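Local structure of neural-cadherin (3UBF) at residues F24-E29 with V44-N49; E61-E66 with I94-V99. The protein mediates calcium-dependent, homophilic cell-cell adhesion through an extracellular chain of cadherin domains, of which this fragment holds three. All blocks are in the same frame, centred on the assembly; numbering follows the deposited sequence.

Contact 1. Residues F24-E29 with V44-N49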
loop_
_atom_site.group_PDB
_atom_site.type_symbol
_atom_site.label_atom_id
_atom_site.label_comp_id
_atom_site.label_asym_id
_atom_site.label_seq_id
_atom_site.Cartn_x
_atom_site.Cartn_y
_atom_site.Cartn_z
ATOM N N PHE A 24 -8.881 16.121 28.473
ATOM C CA PHE A 24 -8.019 17.070 29.127
ATOM C C PHE A 24 -8.823 17.930 30.080
ATOM O O PHE A 24 -10.059 18.015 29.989
ATOM C CB PHE A 24 -7.224 17.919 28.110
ATOM C CG PHE A 24 -8.074 18.844 27.283
ATOM C CD1 PHE A 24 -8.160 20.200 27.604
ATOM C CD2 PHE A 24 -8.793 18.365 26.183
ATOM C CE1 PHE A 24 -8.952 21.071 26.832
ATOM C CE2 PHE A 24 -9.589 19.216 25.420
ATOM C CZ PHE A 24 -9.664 20.573 25.738
ATOM N N GLN A 25 -8.082 18.537 30.998
ATOM C CA GLN A 25 -8.594 19.418 32.018
ATOM C C GLN A 25 -8.405 20.871 31.557
ATOM O O GLN A 25 -7.280 21.303 31.291
ATOM C CB GLN A 25 -7.816 19.146 33.312
ATOM C CG GLN A 25 -8.173 20.022 34.498
ATOM C CD GLN A 25 -9.578 19.794 34.949
ATOM O OE1 GLN A 25 -9.884 18.752 35.533
ATOM N NE2 GLN A 25 -10.460 20.755 34.665
ATOM N N LEU A 26 -9.503 21.608 31.441
ATOM C CA LEU A 26 -9.441 23.048 31.255
ATOM C C LEU A 26 -8.948 23.702 32.550
ATOM O O LEU A 26 -9.385 23.332 33.649
ATOM C CB LEU A 26 -10.806 23.599 30.889
ATOM C CG LEU A 26 -11.225 23.413 29.434
ATOM C CD1 LEU A 26 -12.716 23.660 29.281
ATOM C CD2 LEU A 26 -10.417 24.342 28.531
ATOM N N GLU A 27 -8.032 24.661 32.417
ATOM C CA GLU A 27 -7.431 25.302 33.579
ATOM C C GLU A 27 -8.337 26.389 34.118
ATOM O O GLU A 27 -9.114 27.004 33.377
ATOM C CB GLU A 27 -6.071 25.905 33.249
ATOM C CG GLU A 27 -5.166 25.039 32.391
ATOM C CD GLU A 27 -5.299 25.371 30.924
ATOM O OE1 GLU A 27 -6.447 25.435 30.429
ATOM O OE2 GLU A 27 -4.252 25.572 30.268
ATOM N N LYS A 28 -8.217 26.627 35.416
ATOM C CA LYS A 28 -8.969 27.676 36.070
ATOM C C LYS A 28 -8.022 28.745 36.625
ATOM O O LYS A 28 -6.942 28.420 37.123
ATOM C CB LYS A 28 -9.827 27.071 37.175
ATOM C CG LYS A 28 -9.054 26.265 38.189
ATOM C CD LYS A 28 -9.992 25.445 39.046
ATOM C CE LYS A 28 -9.205 24.572 39.995
ATOM N NZ LYS A 28 -10.091 23.935 41.009
ATOM N N GLU A 29 -8.424 30.010 36.530
ATOM C CA GLU A 29 -7.637 31.104 37.109
ATOM C C GLU A 29 -7.847 31.227 38.608
ATOM O O GLU A 29 -6.993 31.765 39.321
ATOM C CB GLU A 29 -7.903 32.439 36.408
ATOM C CG GLU A 29 -6.778 32.855 35.438
ATOM C CD GLU A 29 -5.612 33.609 36.121
ATOM O OE1 GLU A 29 -5.816 34.266 37.174
ATOM O OE2 GLU A 29 -4.476 33.570 35.588
ATOM N N VAL A 44 -17.876 16.701 22.209
ATOM C CA VAL A 44 -17.392 16.902 23.568
ATOM C C VAL A 44 -18.475 17.436 24.482
ATOM O O VAL A 44 -19.296 18.247 24.059
ATOM C CB VAL A 44 -16.158 17.874 23.639
ATOM C CG1 VAL A 44 -14.900 17.244 23.037
ATOM C CG2 VAL A 44 -16.464 19.213 22.984
ATOM N N THR A 45 -18.486 16.950 25.724
ATOM C CA THR A 45 -19.196 17.613 26.819
ATOM C C THR A 45 -18.133 18.235 27.700
ATOM O O THR A 45 -16.974 17.812 27.679
ATOM C CB THR A 45 -20.027 16.642 27.692
ATOM O OG1 THR A 45 -19.179 15.615 28.218
ATOM C CG2 THR A 45 -21.148 16.009 26.899
ATOM N N VAL A 46 -18.523 19.247 28.468
ATOM C CA VAL A 46 -17.614 19.876 29.423
ATOM C C VAL A 46 -18.192 19.707 30.806
ATOM O O VAL A 46 -19.333 20.088 31.047
ATOM C CB VAL A 46 -17.397 21.363 29.110
ATOM C CG1 VAL A 46 -16.733 22.058 30.276
ATOM C CG2 VAL A 46 -16.547 21.514 27.864
ATOM N N GLU A 47 -17.415 19.113 31.706
ATOM C CA GLU A 47 -17.856 18.938 33.086
ATOM C C GLU A 47 -17.813 20.258 33.839
ATOM O O GLU A 47 -17.178 21.215 33.403
ATOM C CB GLU A 47 -17.007 17.893 33.816
ATOM C CG GLU A 47 -17.165 16.462 33.310
ATOM C CD GLU A 47 -18.502 15.825 33.673
ATOM O OE1 GLU A 47 -19.273 15.520 32.733
ATOM O OE2 GLU A 47 -18.789 15.623 34.887
ATOM N N THR A 48 -18.499 20.293 34.973
ATOM C CA THR A 48 -18.475 21.428 35.885
ATOM C C THR A 48 -17.053 21.812 36.294
ATOM O O THR A 48 -16.735 22.995 36.406
ATOM C CB THR A 48 -19.316 21.106 37.122
ATOM O OG1 THR A 48 -20.675 20.926 36.714
ATOM C CG2 THR A 48 -19.242 22.219 38.159
ATOM N N ASN A 49 -16.200 20.813 36.499
ATOM C CA ASN A 49 -14.812 21.045 36.912
ATOM C C ASN A 49 -13.853 21.402 35.761
ATOM O O ASN A 49 -12.647 21.527 35.973
ATOM C CB ASN A 49 -14.277 19.831 37.684
ATOM C CG ASN A 49 -14.098 18.591 36.795
ATOM O OD1 ASN A 49 -14.252 18.650 35.564
ATOM N ND2 ASN A 49 -13.765 17.461 37.419
#

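Contact 2. Residues E61-E66 with I94-V99. With ZN (zinc ion), chain B; CA (calcium ion), chain T.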
loop_
_atom_site.group_PDB
_atom_site.type_symbol
_atom_site.label_atom_id
_atom_site.label_comp_id
_atom_site.label_asym_id
_atom_site.label_seq_id
_atom_site.Cartn_x
_atom_site.Cartn_y
_atom_site.Cartn_z
ATOM N N GLU A 61 -12.986 12.276 9.859
ATOM C CA GLU A 61 -13.655 12.430 8.570
ATOM C C GLU A 61 -14.976 13.171 8.716
ATOM O O GLU A 61 -15.400 13.869 7.795
ATOM C CB GLU A 61 -13.894 11.061 7.916
ATOM C CG GLU A 61 -12.642 10.385 7.351
ATOM C CD GLU A 61 -11.686 9.850 8.414
ATOM O OE1 GLU A 61 -11.958 9.951 9.632
ATOM O OE2 GLU A 61 -10.639 9.312 8.034
ATOM N N GLU A 62 -15.612 13.020 9.879
ATOM C CA GLU A 62 -16.896 13.663 10.156
ATOM C C GLU A 62 -16.791 15.124 10.627
ATOM O O GLU A 62 -17.807 15.827 10.689
ATOM C CB GLU A 62 -17.740 12.813 11.118
ATOM C CG GLU A 62 -18.478 11.681 10.396
ATOM C CD GLU A 62 -19.226 10.723 11.323
ATOM O OE1 GLU A 62 -19.714 11.146 12.405
ATOM O OE2 GLU A 62 -19.342 9.533 10.945
ATOM N N LEU A 63 -15.574 15.573 10.947
ATOM C CA LEU A 63 -15.325 16.968 11.329
ATOM C C LEU A 63 -15.344 17.874 10.100
ATOM O O LEU A 63 -15.108 17.412 8.967
ATOM C CB LEU A 63 -13.974 17.107 12.039
ATOM C CG LEU A 63 -13.705 16.236 13.271
ATOM C CD1 LEU A 63 -12.327 16.489 13.810
ATOM C CD2 LEU A 63 -14.736 16.489 14.343
ATOM N N GLY A 64 -15.609 19.164 10.321
ATOM C CA GLY A 64 -15.551 20.157 9.241
ATOM C C GLY A 64 -14.153 20.207 8.643
ATOM O O GLY A 64 -13.224 19.615 9.200
ATOM N N PRO A 65 -13.981 20.927 7.517
ATOM C CA PRO A 65 -12.681 20.966 6.827
ATOM C C PRO A 65 -11.590 21.589 7.695
ATOM O O PRO A 65 -10.403 21.535 7.359
ATOM C CB PRO A 65 -12.955 21.840 5.599
ATOM C CG PRO A 65 -14.114 22.696 5.988
ATOM C CD PRO A 65 -14.956 21.860 6.920
ATOM N N GLU A 66 -12.009 22.169 8.813
ATOM C CA GLU A 66 -11.102 22.753 9.782
ATOM C C GLU A 66 -10.377 21.651 10.560
ATOM O O GLU A 66 -9.213 21.813 10.949
ATOM C CB GLU A 66 -11.904 23.651 10.728
ATOM C CG GLU A 66 -11.088 24.733 11.435
ATOM C CD GLU A 66 -10.544 25.786 10.480
ATOM O OE1 GLU A 66 -11.078 25.909 9.354
ATOM O OE2 GLU A 66 -9.583 26.493 10.859
ATOM N N ILE A 94 -9.616 22.068 19.696
ATOM C CA ILE A 94 -8.875 20.822 19.721
ATOM C C ILE A 94 -8.563 20.473 18.280
ATOM O O ILE A 94 -9.456 20.092 17.530
ATOM C CB ILE A 94 -9.697 19.670 20.335
ATOM C CG1 ILE A 94 -10.108 19.983 21.778
ATOM C CG2 ILE A 94 -8.920 18.345 20.261
ATOM C CD1 ILE A 94 -11.269 19.121 22.277
ATOM N N LEU A 95 -7.307 20.620 17.880
ATOM C CA LEU A 95 -6.887 20.129 16.577
ATOM C C LEU A 95 -6.822 18.607 16.636
ATOM O O LEU A 95 -6.077 18.067 17.448
ATOM C CB LEU A 95 -5.527 20.704 16.190
ATOM C CG LEU A 95 -5.058 20.306 14.784
ATOM C CD1 LEU A 95 -5.953 20.910 13.692
ATOM C CD2 LEU A 95 -3.585 20.661 14.560
ATOM N N VAL A 96 -7.610 17.927 15.796
ATOM C CA VAL A 96 -7.670 16.457 15.759
ATOM C C VAL A 96 -6.803 15.914 14.627
ATOM O O VAL A 96 -6.921 16.321 13.469
ATOM C CB VAL A 96 -9.123 15.939 15.598
ATOM C CG1 VAL A 96 -9.178 14.398 15.508
ATOM C CG2 VAL A 96 -10.005 16.442 16.738
ATOM N N LYS A 97 -5.916 14.998 14.984
ATOM C CA LYS A 97 -5.022 14.371 14.029
ATOM C C LYS A 97 -5.525 12.977 13.670
ATOM O O LYS A 97 -5.770 12.145 14.546
ATOM C CB LYS A 97 -3.594 14.322 14.584
ATOM C CG LYS A 97 -2.579 15.239 13.879
ATOM C CD LYS A 97 -3.069 16.682 13.667
ATOM C CE LYS A 97 -2.021 17.544 12.928
ATOM N NZ LYS A 97 -1.546 16.977 11.607
ATOM N N ASP A 98 -5.708 12.747 12.375
ATOM C CA ASP A 98 -6.063 11.436 11.863
ATOM C C ASP A 98 -4.761 10.672 11.634
ATOM O O ASP A 98 -4.101 10.852 10.602
ATOM C CB ASP A 98 -6.836 11.602 10.554
ATOM C CG ASP A 98 -7.559 10.351 10.139
ATOM O OD1 ASP A 98 -7.490 9.343 10.872
ATOM O OD2 ASP A 98 -8.202 10.372 9.064
ATOM N N VAL A 99 -4.364 9.841 12.594
ATOM C CA VAL A 99 -3.029 9.205 12.528
ATOM C C VAL A 99 -2.993 7.983 11.587
ATOM O O VAL A 99 -1.921 7.436 11.307
ATOM C CB VAL A 99 -2.431 8.894 13.944
HETATM ZN ZN ZN B . -9.211 8.628 9.098
HETATM CA CA CA T . -11.862 8.090 10.922
HETATM O O HOH W 1 -9.452 7.679 10.324
HETATM O O HOH W 2 -12.502 6.678 12.592
#

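Contact 1. Residues F24-E29 with V44-N49
The amide nitrogen of Gln25 reaches two backbone carbonyls at once, one in each segment. Gln25 NE2 donates to Asn49 O at 2.7 Å, a bent bond with an N-H...O angle of 137°, and the acceptor lies out of the amide plane. The second bond runs from NE2 to Leu26 O at 3.0 Å and is much straighter (167°), with this carbonyl oxygen close to the amide plane. Together the two acceptors fix the rotation of the amide. The bend at chi2, after CG set anti to the backbone N (chi1 178°), turns the amide back toward the carbonyl of the next residue. Asn49 offers its carbonyl, while its own OD1 accepts from the backbone N of Ala51. Strands 22-25 and 44-46 are the two outer strands of a three-stranded antiparallel sheet, with strand 51-54 between them, in the Greek-key beta sandwich of the first cadherin domain in this chain. The glutamine thus spans from one outer strand to the turn that leads from the other into the central strand. Deeper in the domain, Leu26 CD1 approaches Val46 CG1 at 4.4 Å, a loose apolar touch. Both side chains also rest on Phe35 of the facing sheet, and Leu26 is further packed against Val52, Val73 and Val92.

Contact 2. Residues E61-E66 with I94-V99
Two carboxylates, Glu61 and Asp98, come within 2.9 Å of each other, OE2 to OD2, because a zinc ion lies between them. Glu61 OE2 binds the zinc at 1.9 Å, whereas Asp98 holds it with both oxygens unequally: OD2 is close at 2.0 Å and OD1 lies farther off at 2.6 Å. The carboxylate planes are turned 85° apart, so the two groups meet the ion nearly perpendicular to one another. Glu61 is also a bridge, since its other oxygen, OE1, binds a calcium ion at 2.3 Å. A bend at chi2 (72°) brings the glutamate's carboxylate round to the metals. The cations probably offset the repulsion between the acids and favour their ionised forms. This is the linker between the first two cadherin domains of the chain, where acidic residues from both sides gather round metal. Cadherin linkers usually bind three calcium ions, which rigidify the connection; here zinc also occupies the acidic cluster. Asp136 completes the protein ligands of this zinc; Glu13 and Asp138 also bind the calcium, and Asp59 belongs to the same site. Glu61, in a 3-10 turn, and Asp98, just past the end of strand 88-97, thereby enter one interdomain metal cluster. Farther into the domain the contact turns apolar. Leu63 sends CD1 against the branched side of Val96, 3.7 Å from CB and about as near to CG2, the two side chains crossing at roughly a right angle. Ile69 of strand 68-76 touches both residues, and Trp43 packs on Leu63. At the outer edge, Leu95 CD1 comes to 4.4 Å from Glu66 O.

In the fold
Both contacts belong to the first cadherin domain of the chain and follow one another in sequence, 24-29 with 44-49 closing before 61-66 with 94-99 opens. Their centres are about 21 Å apart. Contact 1 lies on the three-stranded sheet, while contact 2 joins the loop between strands 51-54 and 68-76 to the end of strand 88-97, in the facing four-stranded sheet, and the residues just after it. They meet through the core of the sandwich, where Ile94 CD1 packs 3.6 Å from Phe24 CE2 and also touches Val44. Strand 88-97 thus leads from the hydrophobic interior near contact 1 toward the metal-bound junction with the second domain at contact 2.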